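Local coordinates for Tll1590 protein (PDB 6LDQ) that belongs to the GT-B clan of glycosyltransferases and is seen here as a domain of Rossmann-like alpha/beta fold, at residues 43-48 with 209-214; 36-41 with 62-67; 95-100 with 104-109. All coordinates share one frame; numbering follows the deposited sequence.

In the fold
The three contacts lie on the two faces of one mixed, mostly parallel sheet. Contact 1 joins the turn into strand 47-52 to helix 200-216, and contact 2 joins helix 32-42 to the turn after strand 61-63; both helices pack on one face. Contact 3, on the other face, joins the end of helix 90-104 to the start of strand 108-112. Centres of contacts 1 and 2 lie about 12 Å apart and the two touch, the N of Val47 probably bonding to the O of His67. Contact 3 is about 16 Å from contact 1 and about 17 Å from contact 2, between centres. Along the chain, contacts 1 and 2 interlock, while contact 1 ties helix 200-216 back to the early strands and encloses contact 3.

Contact 1. Residues 43-48 with 209-214; sequences AGWHVD and QLYRQL
Trp45 meets helix 200-216 through two consecutive residues, Tyr211 and Arg212, which approach its indole in different ways. Tyr211 carries the main interaction. Its CB comes to 3.6 Å from CH2 of Trp45, and its CD2 stands 3.8 Å above the indole plane, displaced toward the rim. The phenol therefore presents an edge to the indole face, a T-shaped pair in which the six-membered ring of Trp45 and the Tyr211 ring have centroids 5.2 Å apart and planes at 82°. The Trp45 side chain reaches across because CG stands anti to its own carbonyl carbon (chi1 -66°), with the indole turned roughly perpendicular to the CA-CB-CG plane (chi2 95°). Beyond the ring, the Tyr211 hydroxyl is hydrogen-bonded to His110 ND1, which fixes the far end of the phenol.

This is the packing of a Rossmann-like alpha/beta sandwich: helix 200-216 lies beside helix 32-42 against the sheet, and Ile8 of strand 8-11 and Leu40 each touch both aromatic residues. Gly44, with positive phi, closes helix 32-42 in a Schellman motif immediately before Trp45 turns inward.

Arg212 follows at the indole edge. Its aliphatic CG lies near the ring plane, 4.0 Å from CZ2 of Trp45, before the chain bends at chi3 and carries the guanidinium back over its own helix, one face lying against CA of Gln209. His3, the first modelled residue and probably a tag remnant, touches both Trp45 and Arg212.

Contact 2. Residues 36-41 with 62-67; sequences LGEALA and IEHSPH
Glu38 reaches from helix 32-42 over the face of the His64 imidazole. Its carboxylate oxygen OE2 hangs 3.2 Å above the ring plane, over the centre, and the planes of carboxylate and ring are 67° apart. OE2 is 3.3 Å from ND1 of His64, but the angle is too poor for a hydrogen bond: the oxygen sits above the ring, where an N-H cannot point. The bend in the Glu38 chain at chi2 (148°) turns the carboxylate across the His64 side chain, the two crossing at about a right angle. The polar partner of this carboxylate is Arg34, whose NE makes a salt bridge with OE2. On the opposite face of the imidazole the backbone O of Ile62 approaches to 3.5 Å above the plane, displaced toward the rim, so the ring is held between two oxygens. These neighbours would tend to stabilise a positive charge on the imidazole, an effect probably tempered by Arg34. His64 NE2 has its own partner in Thr70 OG1, which limits rotation of the ring.

Three residues on, Ala41 faces the turn. Its CB lies 4.4 Å from the backbone O of His67, a loose approach. A water also bridges the segments: it donates to O of Ala41 at 2.8 Å and accepts a weak bond from ND1 of His67 at 3.3 Å. The His67 ring stacks on that of His46.

Helix 32-42 is the crossover helix between strands 8-11 and 47-52 in a beta-alpha-beta unit, and its outer flank here covers a hairpin between antiparallel strands 61-63 and 68-73, in which His64 and Ser65 together face Cys68 as a classic beta bulge.

Contact 3. Residues 95-100 with 104-109; sequences EAFKAY and YGYPLI
CZ of Phe97 touches two partners, CD2 of Tyr106 at 3.8 Å and CD1 of Ile109 at 3.7 Å. The Phe97 and Tyr106 rings are inclined by 30° but slid apart, with centroids 5.8 Å from each other, and barely overlap. Phe97 gets there because its CG is anti to the backbone N (chi1 177°), sending the ring out from the helix toward Ile109, which comes from the opposite direction. Next to them Tyr100 and Tyr104 run side by side, CD2 of Tyr100 touching CE2 of Tyr104 at 3.9 Å, while Tyr100 CB lies near Tyr106 OH, also at 3.9 Å.

One turn of helix sets this spacing: Tyr104 N bonds to Tyr100 O at 2.9 Å, with a nearly straight N-H (173°). Gly105, with positive phi, then ends the helix and folds the chain back, and Tyr104 CB lies over the rim of one face of the Tyr106 ring. This turn leads helix 90-104 into parallel strand 108-112 of the Rossmann-like sheet. Farther out, Phe50 meets both Phe97 and Tyr100 edge-to-face.

The contact is essentially apolar, yet the buried Tyr106 hydroxyl is satisfied by Asp48 OD2; that carboxylate also pairs with Arg69, whose charge probably keeps it ionised.

Contact 1. Residues 43-48 with 209-214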
loop_
_atom_site.group_PDB
_atom_site.type_symbol
_atom_site.label_atom_id
_atom_site.label_comp_id
_atom_site.label_asym_id
_atom_site.label_seq_id
_atom_site.Cartn_x
_atom_site.Cartn_y
_atom_site.Cartn_z
ATOM N N ALA A 43 3.783 0.209 -17.538
ATOM C CA ALA A 43 3.456 1.568 -17.955
ATOM C C ALA A 43 4.558 2.576 -17.642
ATOM O O ALA A 43 4.387 3.761 -17.944
ATOM C CB ALA A 43 2.144 2.028 -17.302
ATOM N N GLY A 44 5.667 2.152 -17.031
ATOM C CA GLY A 44 6.826 3.011 -16.855
ATOM C C GLY A 44 7.136 3.423 -15.432
ATOM O O GLY A 44 8.100 4.172 -15.227
ATOM N N TRP A 45 6.368 2.966 -14.440
ATOM C CA TRP A 45 6.639 3.329 -13.057
ATOM C C TRP A 45 7.806 2.514 -12.517
ATOM O O TRP A 45 7.977 1.335 -12.851
ATOM C CB TRP A 45 5.398 3.112 -12.170
ATOM C CG TRP A 45 4.236 4.030 -12.511
ATOM C CD1 TRP A 45 3.190 3.749 -13.332
ATOM C CD2 TRP A 45 4.038 5.374 -12.063
ATOM N NE1 TRP A 45 2.349 4.833 -13.427
ATOM C CE2 TRP A 45 2.845 5.842 -12.652
ATOM C CE3 TRP A 45 4.759 6.232 -11.230
ATOM C CZ2 TRP A 45 2.351 7.115 -12.424
ATOM C CZ3 TRP A 45 4.272 7.504 -11.012
ATOM C CH2 TRP A 45 3.074 7.933 -11.599
ATOM N N HIS A 46 8.611 3.149 -11.671
ATOM C CA HIS A 46 9.668 2.451 -10.940
ATOM C C HIS A 46 9.081 1.996 -9.604
ATOM O O HIS A 46 8.817 2.828 -8.735
ATOM C CB HIS A 46 10.869 3.372 -10.743
ATOM C CG HIS A 46 11.386 3.966 -12.019
ATOM N ND1 HIS A 46 12.511 4.761 -12.064
ATOM C CD2 HIS A 46 10.935 3.879 -13.294
ATOM C CE1 HIS A 46 12.730 5.138 -13.314
ATOM N NE2 HIS A 46 11.790 4.613 -14.081
ATOM N N VAL A 47 8.865 0.685 -9.444
ATOM C CA VAL A 47 8.027 0.136 -8.371
ATOM C C VAL A 47 8.822 -0.822 -7.484
ATOM O O VAL A 47 9.277 -1.873 -7.953
ATOM C CB VAL A 47 6.809 -0.619 -8.924
ATOM C CG1 VAL A 47 5.944 -1.141 -7.746
ATOM C CG2 VAL A 47 6.020 0.227 -9.920
ATOM N N ASP A 48 8.879 -0.514 -6.184
ATOM C CA ASP A 48 9.360 -1.411 -5.138
ATOM C C ASP A 48 8.145 -1.830 -4.307
ATOM O O ASP A 48 7.494 -0.974 -3.714
ATOM C CB ASP A 48 10.391 -0.714 -4.240
ATOM C CG ASP A 48 11.774 -0.515 -4.930
ATOM O OD1 ASP A 48 12.086 -1.278 -5.855
ATOM O OD2 ASP A 48 12.525 0.392 -4.515
ATOM N N GLN A 209 -3.049 7.182 -13.311
ATOM C CA GLN A 209 -3.680 8.486 -13.477
ATOM C C GLN A 209 -3.920 9.154 -12.128
ATOM O O GLN A 209 -3.725 10.366 -11.981
ATOM C CB GLN A 209 -4.995 8.334 -14.249
ATOM C CG GLN A 209 -6.050 9.384 -13.901
ATOM C CD GLN A 209 -5.716 10.729 -14.511
ATOM O OE1 GLN A 209 -5.011 10.797 -15.518
ATOM N NE2 GLN A 209 -6.201 11.805 -13.902
ATOM N N LEU A 210 -4.343 8.382 -11.129
ATOM C CA LEU A 210 -4.512 8.954 -9.800
ATOM C C LEU A 210 -3.184 9.473 -9.266
ATOM O O LEU A 210 -3.088 10.622 -8.810
ATOM C CB LEU A 210 -5.119 7.914 -8.854
ATOM C CG LEU A 210 -6.616 8.133 -8.597
ATOM C CD1 LEU A 210 -6.763 9.272 -7.617
ATOM C CD2 LEU A 210 -7.404 8.434 -9.896
ATOM N N TYR A 211 -2.136 8.647 -9.359
ATOM C CA TYR A 211 -0.803 9.073 -8.940
ATOM C C TYR A 211 -0.464 10.438 -9.533
ATOM O O TYR A 211 -0.113 11.381 -8.815
ATOM C CB TYR A 211 0.239 8.034 -9.372
ATOM C CG TYR A 211 0.126 6.653 -8.730
ATOM C CD1 TYR A 211 -0.835 6.376 -7.749
ATOM C CD2 TYR A 211 0.985 5.628 -9.111
ATOM C CE1 TYR A 211 -0.934 5.117 -7.183
ATOM C CE2 TYR A 211 0.903 4.372 -8.561
ATOM C CZ TYR A 211 -0.059 4.118 -7.583
ATOM O OH TYR A 211 -0.130 2.857 -7.041
ATOM N N ARG A 212 -0.612 10.571 -10.851
ATOM C CA ARG A 212 -0.250 11.824 -11.497
ATOM C C ARG A 212 -1.131 12.972 -11.021
ATOM O O ARG A 212 -0.641 14.077 -10.774
ATOM C CB ARG A 212 -0.317 11.645 -13.012
ATOM C CG ARG A 212 0.640 10.566 -13.512
ATOM C CD ARG A 212 0.857 10.652 -15.018
ATOM N NE ARG A 212 -0.089 9.793 -15.717
ATOM C CZ ARG A 212 -1.278 10.198 -16.146
ATOM N NH1 ARG A 212 -2.089 9.352 -16.768
ATOM N NH2 ARG A 212 -1.656 11.453 -15.946
ATOM N N GLN A 213 -2.431 12.722 -10.864
ATOM C CA GLN A 213 -3.324 13.720 -10.281
ATOM C C GLN A 213 -2.810 14.207 -8.929
ATOM O O GLN A 213 -2.722 15.416 -8.680
ATOM C CB GLN A 213 -4.723 13.123 -10.114
ATOM C CG GLN A 213 -5.764 13.620 -11.076
ATOM C CD GLN A 213 -7.062 12.857 -10.912
ATOM O OE1 GLN A 213 -7.575 12.267 -11.864
ATOM N NE2 GLN A 213 -7.581 12.837 -9.692
ATOM N N LEU A 214 -2.493 13.269 -8.034
ATOM C CA LEU A 214 -1.918 13.616 -6.736
ATOM C C LEU A 214 -0.668 14.477 -6.884
ATOM O O LEU A 214 -0.515 15.494 -6.198
ATOM C CB LEU A 214 -1.580 12.342 -5.961
ATOM C CG LEU A 214 -2.695 11.604 -5.230
ATOM C CD1 LEU A 214 -2.082 10.775 -4.117
ATOM C CD2 LEU A 214 -3.703 12.595 -4.666
#

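Contact 2. Residues 36-41 with 62-67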
loop_
_atom_site.group_PDB
_atom_site.type_symbol
_atom_site.label_atom_id
_atom_site.label_comp_id
_atom_site.label_asym_id
_atom_site.label_seq_id
_atom_site.Cartn_x
_atom_site.Cartn_y
_atom_site.Cartn_z
ATOM N N LEU A 36 -0.463 -5.537 -9.425
ATOM C CA LEU A 36 -0.532 -4.101 -9.681
ATOM C C LEU A 36 0.841 -3.530 -10.035
ATOM O O LEU A 36 1.010 -2.904 -11.088
ATOM C CB LEU A 36 -1.129 -3.383 -8.471
ATOM C CG LEU A 36 -1.244 -1.860 -8.559
ATOM C CD1 LEU A 36 -2.296 -1.434 -9.617
ATOM C CD2 LEU A 36 -1.561 -1.264 -7.212
ATOM N N GLY A 37 1.844 -3.766 -9.183
ATOM C CA GLY A 37 3.146 -3.144 -9.394
ATOM C C GLY A 37 3.801 -3.539 -10.709
ATOM O O GLY A 37 4.460 -2.719 -11.354
ATOM N N GLU A 38 3.623 -4.796 -11.125
ATOM C CA GLU A 38 4.166 -5.245 -12.405
ATOM C C GLU A 38 3.468 -4.564 -13.579
ATOM O O GLU A 38 4.124 -4.140 -14.541
ATOM C CB GLU A 38 4.044 -6.763 -12.523
ATOM C CG GLU A 38 5.196 -7.526 -11.854
ATOM C CD GLU A 38 4.767 -8.868 -11.293
ATOM O OE1 GLU A 38 3.714 -9.379 -11.729
ATOM O OE2 GLU A 38 5.492 -9.417 -10.422
ATOM N N ALA A 39 2.138 -4.453 -13.531
ATOM C CA ALA A 39 1.453 -3.713 -14.587
ATOM C C ALA A 39 1.821 -2.235 -14.532
ATOM O O ALA A 39 2.040 -1.603 -15.572
ATOM C CB ALA A 39 -0.063 -3.913 -14.476
ATOM N N LEU A 40 1.947 -1.675 -13.326
ATOM C CA LEU A 40 2.371 -0.280 -13.208
ATOM C C LEU A 40 3.724 -0.058 -13.875
ATOM O O LEU A 40 3.907 0.902 -14.634
ATOM C CB LEU A 40 2.435 0.129 -11.739
ATOM C CG LEU A 40 1.106 0.469 -11.060
ATOM C CD1 LEU A 40 1.294 0.520 -9.556
ATOM C CD2 LEU A 40 0.579 1.792 -11.589
ATOM N N ALA A 41 4.686 -0.944 -13.599
ATOM C CA ALA A 41 6.031 -0.801 -14.155
ATOM C C ALA A 41 6.039 -0.961 -15.667
ATOM O O ALA A 41 6.821 -0.291 -16.356
ATOM C CB ALA A 41 6.974 -1.811 -13.520
ATOM N N ILE A 62 13.238 -9.937 -4.957
ATOM C CA ILE A 62 12.888 -10.670 -6.167
ATOM C C ILE A 62 12.662 -9.648 -7.266
ATOM O O ILE A 62 11.673 -8.906 -7.238
ATOM C CB ILE A 62 11.655 -11.557 -5.990
ATOM C CG1 ILE A 62 11.902 -12.598 -4.902
ATOM C CG2 ILE A 62 11.318 -12.252 -7.308
ATOM C CD1 ILE A 62 10.819 -13.634 -4.801
ATOM N N GLU A 63 13.566 -9.618 -8.238
ATOM C CA GLU A 63 13.443 -8.717 -9.372
ATOM C C GLU A 63 12.472 -9.296 -10.402
ATOM O O GLU A 63 12.573 -10.466 -10.788
ATOM C CB GLU A 63 14.822 -8.469 -9.991
ATOM C CG GLU A 63 15.653 -7.448 -9.205
ATOM C CD GLU A 63 17.126 -7.486 -9.577
ATOM O OE1 GLU A 63 17.886 -6.619 -9.105
ATOM O OE2 GLU A 63 17.524 -8.400 -10.327
ATOM N N HIS A 64 11.506 -8.481 -10.813
ATOM C CA HIS A 64 10.590 -8.855 -11.879
ATOM C C HIS A 64 10.926 -8.186 -13.198
ATOM O O HIS A 64 10.627 -8.748 -14.255
ATOM C CB HIS A 64 9.154 -8.519 -11.479
ATOM C CG HIS A 64 8.773 -9.037 -10.126
ATOM N ND1 HIS A 64 8.565 -10.375 -9.873
ATOM C CD2 HIS A 64 8.561 -8.395 -8.954
ATOM C CE1 HIS A 64 8.239 -10.537 -8.603
ATOM N NE2 HIS A 64 8.239 -9.351 -8.021
ATOM N N SER A 65 11.559 -7.015 -13.157
ATOM C CA SER A 65 11.951 -6.262 -14.343
ATOM C C SER A 65 12.929 -5.175 -13.909
ATOM O O SER A 65 13.068 -4.935 -12.703
ATOM C CB SER A 65 10.712 -5.686 -15.036
ATOM O OG SER A 65 9.844 -6.729 -15.453
ATOM N N PRO A 66 13.653 -4.515 -14.847
ATOM C CA PRO A 66 14.664 -3.519 -14.450
ATOM C C PRO A 66 14.190 -2.451 -13.475
ATOM O O PRO A 66 15.013 -1.861 -12.767
ATOM C CB PRO A 66 15.065 -2.879 -15.788
ATOM C CG PRO A 66 14.861 -3.954 -16.783
ATOM C CD PRO A 66 13.686 -4.770 -16.303
ATOM N N HIS A 67 12.889 -2.166 -13.427
ATOM C CA HIS A 67 12.397 -1.155 -12.499
ATOM C C HIS A 67 11.265 -1.680 -11.629
ATOM O O HIS A 67 10.491 -0.880 -11.104
ATOM C CB HIS A 67 11.948 0.102 -13.244
ATOM C CG HIS A 67 12.905 0.549 -14.304
ATOM N ND1 HIS A 67 12.684 0.319 -15.643
ATOM C CD2 HIS A 67 14.076 1.223 -14.224
ATOM C CE1 HIS A 67 13.683 0.826 -16.345
ATOM N NE2 HIS A 67 14.542 1.383 -15.508
HETATM O O HOH W 1 9.376 0.515 -15.459
#

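Contact 3. Residues 95-100 with 104-109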
loop_
_atom_site.group_PDB
_atom_site.type_symbol
_atom_site.label_atom_id
_atom_site.label_comp_id
_atom_site.label_asym_id
_atom_site.label_seq_id
_atom_site.Cartn_x
_atom_site.Cartn_y
_atom_site.Cartn_z
ATOM N N GLU A 95 10.145 -0.271 10.825
ATOM C CA GLU A 95 11.591 -0.074 10.955
ATOM C C GLU A 95 12.351 -0.664 9.769
ATOM O O GLU A 95 13.308 -0.055 9.268
ATOM C CB GLU A 95 12.099 -0.710 12.265
ATOM C CG GLU A 95 13.542 -1.270 12.164
ATOM C CD GLU A 95 14.063 -1.897 13.462
ATOM O OE1 GLU A 95 13.248 -2.247 14.340
ATOM O OE2 GLU A 95 15.295 -2.048 13.595
ATOM N N ALA A 96 11.971 -1.869 9.342
ATOM C CA ALA A 96 12.622 -2.497 8.200
ATOM C C ALA A 96 12.408 -1.688 6.928
ATOM O O ALA A 96 13.329 -1.538 6.108
ATOM C CB ALA A 96 12.090 -3.916 8.023
ATOM N N PHE A 97 11.187 -1.170 6.739
ATOM C CA PHE A 97 10.891 -0.367 5.557
ATOM C C PHE A 97 11.667 0.941 5.573
ATOM O O PHE A 97 12.121 1.416 4.518
ATOM C CB PHE A 97 9.387 -0.088 5.457
ATOM C CG PHE A 97 9.014 0.805 4.291
ATOM C CD1 PHE A 97 8.810 0.268 3.031
ATOM C CD2 PHE A 97 8.899 2.184 4.448
ATOM C CE1 PHE A 97 8.482 1.086 1.945
ATOM C CE2 PHE A 97 8.577 3.008 3.354
ATOM C CZ PHE A 97 8.363 2.453 2.120
ATOM N N LYS A 98 11.831 1.536 6.763
ATOM C CA LYS A 98 12.502 2.827 6.865
ATOM C C LYS A 98 13.954 2.768 6.394
ATOM O O LYS A 98 14.492 3.805 5.990
ATOM C CB LYS A 98 12.424 3.356 8.294
ATOM C CG LYS A 98 11.091 4.039 8.611
ATOM C CD LYS A 98 10.997 4.465 10.068
ATOM C CE LYS A 98 11.714 5.784 10.328
ATOM N NZ LYS A 98 13.136 5.564 10.716
ATOM N N ALA A 99 14.587 1.588 6.399
ATOM C CA ALA A 99 15.920 1.476 5.806
ATOM C C ALA A 99 15.888 1.667 4.292
ATOM O O ALA A 99 16.841 2.213 3.722
ATOM C CB ALA A 99 16.556 0.124 6.139
ATOM N N TYR A 100 14.820 1.214 3.623
ATOM C CA TYR A 100 14.673 1.459 2.185
ATOM C C TYR A 100 14.211 2.879 1.897
ATOM O O TYR A 100 14.725 3.526 0.971
ATOM C CB TYR A 100 13.701 0.451 1.566
ATOM C CG TYR A 100 14.319 -0.898 1.315
ATOM C CD1 TYR A 100 14.366 -1.872 2.323
ATOM C CD2 TYR A 100 14.865 -1.210 0.079
ATOM C CE1 TYR A 100 14.949 -3.110 2.102
ATOM C CE2 TYR A 100 15.451 -2.448 -0.148
ATOM C CZ TYR A 100 15.487 -3.392 0.859
ATOM O OH TYR A 100 16.066 -4.613 0.597
ATOM N N TYR A 104 15.750 5.535 -0.795
ATOM C CA TYR A 104 14.992 5.753 -2.026
ATOM C C TYR A 104 14.055 6.942 -1.949
ATOM O O TYR A 104 13.673 7.475 -2.999
ATOM C CB TYR A 104 14.214 4.490 -2.402
ATOM C CG TYR A 104 15.157 3.383 -2.813
ATOM C CD1 TYR A 104 15.619 3.283 -4.117
ATOM C CD2 TYR A 104 15.625 2.479 -1.883
ATOM C CE1 TYR A 104 16.510 2.286 -4.483
ATOM C CE2 TYR A 104 16.502 1.485 -2.231
ATOM C CZ TYR A 104 16.949 1.390 -3.532
ATOM O OH TYR A 104 17.822 0.381 -3.852
ATOM N N GLY A 105 13.692 7.380 -0.749
ATOM C CA GLY A 105 12.899 8.591 -0.593
ATOM C C GLY A 105 11.580 8.611 -1.332
ATOM O O GLY A 105 11.154 9.682 -1.780
ATOM N N TYR A 106 10.921 7.458 -1.480
ATOM C CA TYR A 106 9.654 7.301 -2.205
ATOM C C TYR A 106 8.692 8.477 -2.068
ATOM O O TYR A 106 8.130 8.698 -0.981
ATOM C CB TYR A 106 8.948 6.024 -1.740
ATOM C CG TYR A 106 9.811 4.782 -1.809
ATOM C CD1 TYR A 106 10.130 4.198 -3.026
ATOM C CD2 TYR A 106 10.323 4.211 -0.657
ATOM C CE1 TYR A 106 10.929 3.060 -3.097
ATOM C CE2 TYR A 106 11.121 3.072 -0.708
ATOM C CZ TYR A 106 11.420 2.496 -1.922
ATOM O OH TYR A 106 12.221 1.375 -1.968
ATOM N N PRO A 107 8.452 9.240 -3.151
ATOM C CA PRO A 107 7.470 10.339 -3.080
ATOM C C PRO A 107 6.034 9.867 -3.002
ATOM O O PRO A 107 5.150 10.671 -2.695
ATOM C CB PRO A 107 7.709 11.121 -4.390
ATOM C CG PRO A 107 8.431 10.148 -5.304
ATOM C CD PRO A 107 9.292 9.338 -4.368
ATOM N N LEU A 108 5.765 8.625 -3.352
ATOM C CA LEU A 108 4.428 8.065 -3.268
ATOM C C LEU A 108 4.562 6.693 -2.637
ATOM O O LEU A 108 5.476 5.925 -2.964
ATOM C CB LEU A 108 3.756 7.962 -4.643
ATOM C CG LEU A 108 2.317 7.459 -4.791
ATOM C CD1 LEU A 108 1.653 8.200 -5.971
ATOM C CD2 LEU A 108 2.298 5.957 -5.044
ATOM N N ILE A 109 3.674 6.408 -1.702
ATOM C CA ILE A 109 3.605 5.104 -1.070
ATOM C C ILE A 109 2.153 4.669 -1.113
ATOM O O ILE A 109 1.277 5.416 -0.672
ATOM C CB ILE A 109 4.120 5.140 0.381
ATOM C CG1 ILE A 109 5.567 5.655 0.438
ATOM C CG2 ILE A 109 4.021 3.759 0.983
ATOM C CD1 ILE A 109 6.238 5.421 1.810
#